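Local atomic coordinates of tyrosine--tRNA ligase (PDB entry 2CYB), a protein that probably attaches tyrosine to its cognate tRNA in two steps, activating the amino acid with ATP and then transferring it to the tRNA acceptor end. Residues C241-L252 against F290-K301; K127-R136 against M185-L194. All blocks are in the same frame, centred on the assembly; numbering follows the deposited sequence.

Contact 1 of 2, residues C241-L252 against F290-K301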
# COMPACT_ATOMS: atom_id res chain seq x y z
N CYS A 241 -3.99 26.53 -33.52
CA CYS A 241 -3.26 26.00 -34.67
C CYS A 241 -2.43 27.10 -35.32
O CYS A 241 -2.80 27.63 -36.37
CB CYS A 241 -4.24 25.42 -35.70
SG CYS A 241 -3.48 24.55 -37.10
N PRO A 242 -1.30 27.45 -34.70
CA PRO A 242 -0.39 28.49 -35.20
C PRO A 242 0.16 28.15 -36.59
O PRO A 242 0.74 27.08 -36.80
CB PRO A 242 0.70 28.54 -34.14
CG PRO A 242 0.73 27.12 -33.62
CD PRO A 242 -0.74 26.82 -33.49
N ALA A 243 -0.02 29.07 -37.53
CA ALA A 243 0.45 28.87 -38.89
C ALA A 243 1.96 28.68 -38.90
O ALA A 243 2.70 29.41 -38.24
CB ALA A 243 0.06 30.07 -39.76
N GLY A 244 2.42 27.68 -39.64
CA GLY A 244 3.85 27.42 -39.74
C GLY A 244 4.52 26.84 -38.51
O GLY A 244 5.74 26.70 -38.48
N VAL A 245 3.74 26.51 -37.49
CA VAL A 245 4.28 25.93 -36.26
C VAL A 245 3.83 24.48 -36.18
O VAL A 245 2.64 24.21 -36.02
CB VAL A 245 3.78 26.68 -35.01
CG1 VAL A 245 4.30 26.00 -33.75
CG2 VAL A 245 4.24 28.13 -35.06
N VAL A 246 4.78 23.56 -36.28
CA VAL A 246 4.47 22.14 -36.26
C VAL A 246 4.34 21.49 -34.88
O VAL A 246 3.36 20.80 -34.61
CB VAL A 246 5.51 21.34 -37.07
CG1 VAL A 246 5.15 19.85 -37.07
CG2 VAL A 246 5.58 21.88 -38.50
N GLU A 247 5.32 21.71 -34.01
CA GLU A 247 5.27 21.12 -32.67
C GLU A 247 4.23 21.76 -31.77
O GLU A 247 3.99 22.97 -31.83
CB GLU A 247 6.65 21.21 -32.01
CG GLU A 247 7.75 20.51 -32.79
CD GLU A 247 9.01 20.33 -31.97
OE1 GLU A 247 9.52 21.34 -31.43
OE2 GLU A 247 9.51 19.19 -31.88
N GLU A 248 3.61 20.94 -30.93
CA GLU A 248 2.58 21.39 -30.00
C GLU A 248 1.35 21.89 -30.76
O GLU A 248 0.51 22.58 -30.19
CB GLU A 248 3.11 22.51 -29.09
CG GLU A 248 2.14 22.90 -27.97
CD GLU A 248 2.53 24.18 -27.25
OE1 GLU A 248 3.64 24.23 -26.67
OE2 GLU A 248 1.73 25.14 -27.25
N ASN A 249 1.27 21.55 -32.05
CA ASN A 249 0.12 21.96 -32.85
C ASN A 249 -0.87 20.81 -32.80
O ASN A 249 -0.67 19.77 -33.43
CB ASN A 249 0.54 22.25 -34.30
CG ASN A 249 -0.58 22.89 -35.12
OD1 ASN A 249 -0.34 23.83 -35.88
ND2 ASN A 249 -1.79 22.38 -34.97
N PRO A 250 -1.96 20.99 -32.03
CA PRO A 250 -3.04 20.01 -31.83
C PRO A 250 -3.63 19.42 -33.11
O PRO A 250 -3.94 18.23 -33.16
CB PRO A 250 -4.08 20.82 -31.05
CG PRO A 250 -3.26 21.81 -30.31
CD PRO A 250 -2.27 22.25 -31.34
N ILE A 251 -3.80 20.26 -34.12
CA ILE A 251 -4.37 19.79 -35.38
C ILE A 251 -3.36 18.94 -36.14
O ILE A 251 -3.71 17.88 -36.67
CB ILE A 251 -4.83 20.99 -36.25
CG1 ILE A 251 -5.81 21.84 -35.44
CG2 ILE A 251 -5.49 20.50 -37.52
CD1 ILE A 251 -6.98 21.05 -34.86
N LEU A 252 -2.11 19.40 -36.20
CA LEU A 252 -1.07 18.65 -36.88
C LEU A 252 -0.90 17.31 -36.18
O LEU A 252 -0.66 16.29 -36.82
CB LEU A 252 0.24 19.42 -36.87
CG LEU A 252 0.41 20.44 -38.00
CD1 LEU A 252 1.76 21.13 -37.86
CD2 LEU A 252 0.32 19.73 -39.34
N PHE A 290 3.07 22.98 -44.33
CA PHE A 290 2.50 23.79 -43.27
C PHE A 290 3.55 24.79 -42.80
O PHE A 290 3.26 25.97 -42.57
CB PHE A 290 2.09 22.91 -42.09
CG PHE A 290 1.21 23.60 -41.09
CD1 PHE A 290 -0.15 23.76 -41.34
CD2 PHE A 290 1.75 24.14 -39.93
CE1 PHE A 290 -0.96 24.44 -40.44
CE2 PHE A 290 0.94 24.83 -39.02
CZ PHE A 290 -0.42 24.98 -39.28
N LYS A 291 4.78 24.31 -42.67
CA LYS A 291 5.88 25.14 -42.22
C LYS A 291 6.19 26.24 -43.23
O LYS A 291 6.53 27.36 -42.85
CB LYS A 291 7.11 24.24 -42.02
CG LYS A 291 8.13 24.77 -41.03
CD LYS A 291 9.20 23.71 -40.76
CE LYS A 291 10.19 24.18 -39.70
NZ LYS A 291 11.23 23.15 -39.40
N SER A 292 6.05 25.93 -44.52
CA SER A 292 6.34 26.90 -45.58
C SER A 292 5.19 27.86 -45.87
O SER A 292 5.37 28.87 -46.56
CB SER A 292 6.69 26.16 -46.88
OG SER A 292 5.54 25.56 -47.45
N GLY A 293 4.01 27.56 -45.36
CA GLY A 293 2.88 28.43 -45.60
C GLY A 293 2.07 28.02 -46.82
O GLY A 293 1.13 28.72 -47.20
N GLN A 294 2.43 26.90 -47.44
CA GLN A 294 1.70 26.41 -48.60
C GLN A 294 0.37 25.80 -48.16
O GLN A 294 -0.61 25.79 -48.92
CB GLN A 294 2.52 25.37 -49.36
CG GLN A 294 3.63 25.95 -50.20
CD GLN A 294 3.13 27.00 -51.18
OE1 GLN A 294 3.12 28.20 -50.88
NE2 GLN A 294 2.68 26.55 -52.35
N LEU A 295 0.34 25.27 -46.94
CA LEU A 295 -0.87 24.68 -46.40
C LEU A 295 -1.30 25.56 -45.24
O LEU A 295 -0.57 25.75 -44.27
CB LEU A 295 -0.62 23.25 -45.90
CG LEU A 295 -1.79 22.55 -45.22
CD1 LEU A 295 -2.97 22.43 -46.16
CD2 LEU A 295 -1.34 21.17 -44.76
N HIS A 296 -2.51 26.11 -45.34
CA HIS A 296 -3.03 27.01 -44.32
C HIS A 296 -3.87 26.27 -43.29
O HIS A 296 -4.57 25.32 -43.61
CB HIS A 296 -3.87 28.10 -45.00
CG HIS A 296 -4.27 29.22 -44.08
ND1 HIS A 296 -5.17 29.05 -43.05
CD2 HIS A 296 -3.87 30.51 -44.02
CE1 HIS A 296 -5.30 30.18 -42.39
NE2 HIS A 296 -4.52 31.09 -42.96
N PRO A 297 -3.79 26.71 -42.02
CA PRO A 297 -4.53 26.13 -40.90
C PRO A 297 -6.02 25.89 -41.19
O PRO A 297 -6.56 24.84 -40.84
CB PRO A 297 -4.33 27.16 -39.80
CG PRO A 297 -2.94 27.58 -40.03
CD PRO A 297 -2.88 27.77 -41.53
N LEU A 298 -6.67 26.84 -41.85
CA LEU A 298 -8.09 26.70 -42.15
C LEU A 298 -8.42 25.52 -43.03
O LEU A 298 -9.42 24.83 -42.81
CB LEU A 298 -8.63 27.99 -42.76
CG LEU A 298 -8.62 29.18 -41.79
CD1 LEU A 298 -8.96 30.47 -42.53
CD2 LEU A 298 -9.60 28.93 -40.66
N ASP A 299 -7.59 25.26 -44.04
CA ASP A 299 -7.84 24.13 -44.91
C ASP A 299 -7.49 22.83 -44.19
O ASP A 299 -8.22 21.85 -44.29
CB ASP A 299 -7.02 24.28 -46.21
CG ASP A 299 -7.42 25.52 -47.00
OD1 ASP A 299 -8.63 25.69 -47.26
OD2 ASP A 299 -6.53 26.33 -47.36
N LEU A 300 -6.39 22.83 -43.45
CA LEU A 300 -6.00 21.64 -42.71
C LEU A 300 -7.10 21.25 -41.71
O LEU A 300 -7.49 20.09 -41.62
CB LEU A 300 -4.69 21.88 -41.97
CG LEU A 300 -4.25 20.72 -41.07
CD1 LEU A 300 -4.16 19.43 -41.89
CD2 LEU A 300 -2.91 21.05 -40.44
N LYS A 301 -7.62 22.24 -40.97
CA LYS A 301 -8.68 21.97 -40.00
C LYS A 301 -9.87 21.26 -40.62
O LYS A 301 -10.38 20.29 -40.06
CB LYS A 301 -9.13 23.27 -39.33
CG LYS A 301 -8.15 23.83 -38.31
CD LYS A 301 -8.76 25.03 -37.58
CE LYS A 301 -7.87 25.50 -36.44
NZ LYS A 301 -8.51 26.59 -35.65
O HOH W 1 0.87 27.21 -42.47

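Contact 2 of 2, residues K127-R136 against M185-L194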
# COMPACT_ATOMS: atom_id res chain seq x y z
N LYS A 127 6.20 -7.80 -1.48
CA LYS A 127 7.64 -7.86 -1.70
C LYS A 127 8.10 -6.58 -2.39
O LYS A 127 9.13 -5.99 -2.02
CB LYS A 127 8.00 -9.07 -2.55
CG LYS A 127 7.77 -10.40 -1.85
CD LYS A 127 8.07 -11.58 -2.77
CE LYS A 127 7.93 -12.91 -2.03
NZ LYS A 127 8.23 -14.07 -2.91
N MET A 128 7.36 -6.16 -3.41
CA MET A 128 7.68 -4.92 -4.11
C MET A 128 7.65 -3.74 -3.13
O MET A 128 8.53 -2.88 -3.15
CB MET A 128 6.67 -4.66 -5.24
CG MET A 128 6.94 -5.42 -6.53
SD MET A 128 8.42 -4.79 -7.36
CE MET A 128 7.81 -3.25 -8.00
N ALA A 129 6.63 -3.71 -2.28
CA ALA A 129 6.50 -2.62 -1.30
C ALA A 129 7.66 -2.60 -0.32
O ALA A 129 8.10 -1.54 0.12
CB ALA A 129 5.17 -2.73 -0.54
N ARG A 130 8.15 -3.78 0.05
CA ARG A 130 9.26 -3.90 1.00
C ARG A 130 10.58 -3.38 0.43
O ARG A 130 11.43 -2.90 1.18
CB ARG A 130 9.41 -5.37 1.42
CG ARG A 130 10.73 -5.71 2.11
CD ARG A 130 10.84 -5.09 3.48
NE ARG A 130 12.07 -5.48 4.16
CZ ARG A 130 13.23 -4.83 4.05
NH1 ARG A 130 14.30 -5.26 4.71
NH2 ARG A 130 13.32 -3.74 3.30
N ILE A 131 10.75 -3.47 -0.89
CA ILE A 131 12.01 -3.01 -1.50
C ILE A 131 11.92 -1.67 -2.23
O ILE A 131 12.91 -1.21 -2.80
CB ILE A 131 12.58 -4.08 -2.47
CG1 ILE A 131 11.68 -4.24 -3.70
CG2 ILE A 131 12.66 -5.43 -1.76
CD1 ILE A 131 12.26 -5.14 -4.79
N THR A 132 10.76 -1.04 -2.20
CA THR A 132 10.57 0.24 -2.87
C THR A 132 10.40 1.37 -1.85
O THR A 132 9.51 1.32 -1.00
CB THR A 132 9.32 0.18 -3.78
OG1 THR A 132 9.47 -0.88 -4.72
CG2 THR A 132 9.14 1.50 -4.52
N THR A 133 11.25 2.39 -1.91
CA THR A 133 11.11 3.50 -0.98
C THR A 133 9.82 4.26 -1.29
O THR A 133 9.37 4.31 -2.43
CB THR A 133 12.29 4.51 -1.08
OG1 THR A 133 12.29 5.11 -2.39
CG2 THR A 133 13.61 3.82 -0.84
N LEU A 134 9.22 4.84 -0.26
CA LEU A 134 8.01 5.64 -0.44
C LEU A 134 8.35 6.78 -1.42
O LEU A 134 7.55 7.13 -2.28
CB LEU A 134 7.55 6.22 0.89
CG LEU A 134 6.37 7.20 0.81
CD1 LEU A 134 5.17 6.53 0.13
CD2 LEU A 134 6.01 7.67 2.21
N ASN A 135 9.54 7.33 -1.28
CA ASN A 135 9.99 8.42 -2.14
C ASN A 135 9.93 8.06 -3.63
O ASN A 135 9.38 8.81 -4.44
CB ASN A 135 11.42 8.81 -1.77
CG ASN A 135 11.91 10.02 -2.52
OD1 ASN A 135 13.12 10.26 -2.61
ND2 ASN A 135 10.99 10.80 -3.06
N ARG A 136 10.50 6.91 -3.98
CA ARG A 136 10.51 6.47 -5.37
C ARG A 136 9.09 6.24 -5.88
O ARG A 136 8.75 6.61 -7.00
CB ARG A 136 11.33 5.18 -5.48
CG ARG A 136 11.54 4.65 -6.91
CD ARG A 136 12.61 5.45 -7.65
NE ARG A 136 12.88 4.93 -8.99
CZ ARG A 136 13.40 3.73 -9.25
NH1 ARG A 136 13.61 3.35 -10.50
NH2 ARG A 136 13.71 2.90 -8.26
N MET A 185 10.42 2.61 -15.20
CA MET A 185 11.81 2.45 -14.75
C MET A 185 11.82 1.68 -13.44
O MET A 185 12.70 0.85 -13.19
CB MET A 185 12.49 3.81 -14.58
CG MET A 185 12.67 4.59 -15.88
SD MET A 185 13.53 3.64 -17.18
CE MET A 185 12.13 3.05 -18.15
N LEU A 186 10.83 1.94 -12.59
CA LEU A 186 10.73 1.24 -11.32
C LEU A 186 10.56 -0.26 -11.61
O LEU A 186 11.15 -1.10 -10.93
CB LEU A 186 9.54 1.77 -10.52
CG LEU A 186 9.11 1.06 -9.23
CD1 LEU A 186 10.27 0.98 -8.25
CD2 LEU A 186 7.95 1.81 -8.60
N ALA A 187 9.76 -0.59 -12.62
CA ALA A 187 9.54 -1.98 -12.99
C ALA A 187 10.86 -2.61 -13.45
O ALA A 187 11.23 -3.69 -12.99
CB ALA A 187 8.50 -2.06 -14.11
N ARG A 188 11.56 -1.92 -14.35
CA ARG A 188 12.84 -2.43 -14.87
C ARG A 188 13.85 -2.68 -13.75
O ARG A 188 14.63 -3.63 -13.82
CB ARG A 188 13.44 -1.43 -15.88
CG ARG A 188 12.70 -1.38 -17.23
CD ARG A 188 13.29 -0.30 -18.14
NE ARG A 188 14.70 -0.53 -18.48
CZ ARG A 188 15.13 -1.35 -19.44
NH1 ARG A 188 14.27 -2.05 -20.17
NH2 ARG A 188 16.43 -1.47 -19.67
N GLU A 189 13.83 -1.85 -12.72
CA GLU A 189 14.77 -1.97 -11.62
C GLU A 189 14.36 -2.99 -10.55
O GLU A 189 15.21 -3.72 -10.03
CB GLU A 189 14.99 -0.60 -10.97
CG GLU A 189 16.05 -0.58 -9.88
CD GLU A 189 16.27 0.81 -9.31
OE1 GLU A 189 16.60 1.73 -10.09
OE2 GLU A 189 16.11 0.99 -8.09
N ASN A 190 13.07 -3.05 -10.24
CA ASN A 190 12.57 -3.94 -9.19
C ASN A 190 12.10 -5.34 -9.58
O ASN A 190 12.25 -6.27 -8.79
CB ASN A 190 11.45 -3.24 -8.43
CG ASN A 190 11.97 -2.21 -7.46
OD1 ASN A 190 13.09 -1.73 -7.59
ND2 ASN A 190 11.14 -1.84 -6.48
N LEU A 191 11.53 -5.49 -10.77
CA LEU A 191 11.04 -6.80 -11.19
C LEU A 191 12.09 -7.90 -11.13
O LEU A 191 11.79 -9.02 -10.72
CB LEU A 191 10.42 -6.74 -12.58
CG LEU A 191 9.08 -5.98 -12.65
CD1 LEU A 191 8.48 -6.12 -14.03
CD2 LEU A 191 8.12 -6.54 -11.61
N PRO A 192 13.34 -7.60 -11.52
CA PRO A 192 14.34 -8.67 -11.46
C PRO A 192 14.54 -9.18 -10.03
O PRO A 192 14.85 -10.36 -9.82
CB PRO A 192 15.60 -8.01 -12.02
CG PRO A 192 15.04 -7.00 -12.99
CD PRO A 192 13.90 -6.41 -12.19
N ARG A 193 14.37 -8.30 -9.05
CA ARG A 193 14.55 -8.67 -7.65
C ARG A 193 13.48 -9.67 -7.21
O ARG A 193 13.63 -10.34 -6.19
CB ARG A 193 14.51 -7.44 -6.75
CG ARG A 193 15.62 -6.44 -7.01
CD ARG A 193 16.98 -7.01 -6.63
NE ARG A 193 18.03 -6.00 -6.73
CZ ARG A 193 19.25 -6.12 -6.22
NH1 ARG A 193 19.58 -7.23 -5.56
NH2 ARG A 193 20.13 -5.14 -6.37
N LEU A 194 12.41 -9.76 -7.98
CA LEU A 194 11.34 -10.70 -7.67
C LEU A 194 11.39 -11.89 -8.61
O LEU A 194 10.45 -12.68 -8.68
CB LEU A 194 9.97 -10.00 -7.76
CG LEU A 194 9.58 -9.20 -6.50
CD1 LEU A 194 10.56 -8.08 -6.26
CD2 LEU A 194 8.17 -8.65 -6.67

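Contact 1 of 2, residues C241-L252 against F290-K301
Phe290 points its ring into the turn formed by Pro242 to Val245, which meets it along the rim. Pro242 O comes to the ring edge, near its plane, 3.2 Å from Phe290 CE2. Cys241 SG sits obliquely to the same ring, 3.8 Å from Phe290 CZ, in a sulfur-aromatic contact. Its line to the ring centroid lies 66° off the ring normal. SG stands anti to the Cys241 nitrogen (chi1 -174°), which also brings it against Pro297 CB. Pro297 also packs on Ala243. On one face of the ring lies Leu252, with CD1 3.7 Å from Phe290 CD2. A water sits over the centre of the opposite face.

The turn is a type II beta turn, and Gly244 takes its positive-phi position. Gly244 CA makes a C-H...O contact of 3.2 Å with Phe290 O. The water donates to Phe290 O, at 2.7 Å, and to Leu295 O, and accepts a weak bond from Gly244 N. It thus bridges the turn to the end of helix 283-292 and to the linker that follows. These elements belong to the mainly helical C-terminal part of the synthetase, after the KMSKS motif and away from the tyrosine pocket.

Next to the ring, helix 250-263 meets helix 297-319. Ile251 and Leu300 run alongside in opposite senses, Ile251 CG2 lying 3.8 Å from Leu300 CG. Leu252 lies across Leu300, its CD2 branch against Leu300 CD2. The extended Lys301 chain runs beside Cys241, with CE 3.7 Å from Cys241 CB. Its NZ goes on to bond the carbonyls of Arg237 and Ala239.

Further out, His296 is the N-cap of helix 297-319. Its ND1 accepts from Leu298 N at 2.9 Å, in the imidazole plane.

Contact 2 of 2, residues K127-R136 against M185-L194
Thr132 OG1 faces Asn190 and donates a hydrogen bond of 2.7 Å to Met128 O, one helical turn back. The hydroxyl stands 36° above the carbonyl plane. The Asn190 side chain runs slantwise past Thr132, and its amide nitrogen lies close to OG1 at an angle too poor for a hydrogen bond. The other branch of Thr132, CG2, meets Leu186 CD1 tip to tip.

Met128 is bent at chi2 and chi3. The bends lay SD against Asn190 CB, 3.6 Å away. Met128 CG presses on Leu194 CD2 at 3.5 Å, tighter than usual for two carbons. Ile131 holds CG1 between its backbone N and carbonyl carbon (chi1 68°). Its CD1 thereby reaches Leu194 CD1 at 3.7 Å and also touches Arg193 CB.

Arg136 closes the other end. Leu186 CD1 lies over one face of its guanidinium, toward the rim. Arg136 NH2 forms a salt bridge with Glu189 OE2 at 3.1 Å; as a hydrogen bond it is weak, with an angle of 135°. With alanine in place of Arg136, the Glu189 carboxylate would probably lose this cationic partner and Leu186 the guanidinium that covers it. Thr133 fixes the start of the arginine's helix as N-cap, its OG1 accepting from Arg136 N at 3.0 Å.

Around the contact, Arg130 forms a salt bridge with Glu79 of the second subunit, and Leu134 packs on Leu134 of that subunit. Thr132 and Ala187 both touch helix 154-168, which carries tyrosine-binding Tyr158, Gln162 and Asp165. The side chain of Leu186 is about 8 Å from that of Gln162. These are helices packed beside the tyrosine-binding helix 154-168 of the Rossmann-fold catalytic domain of a class I synthetase, with residues 127-136 reaching the dimer interface.

The two contacts lie on opposite sides of the chain's centre, with their own centres 44 Å apart. They share no helix. Both are partly buried, with exposed residues at their margins. Contact 2 belongs to the catalytic Rossmann-fold part, close to the tyrosine pocket, and its first segment also meets the second subunit. Contact 1 lies in the later helical part, away from the annotated sites, and the other subunit does not touch it. Their chemistry differs in part. Both pack helices through aliphatic side chains. Contact 1 adds a turn around an aromatic ring and a bridging water. Contact 2 adds a thioether and a salt bridge with an exposed glutamate.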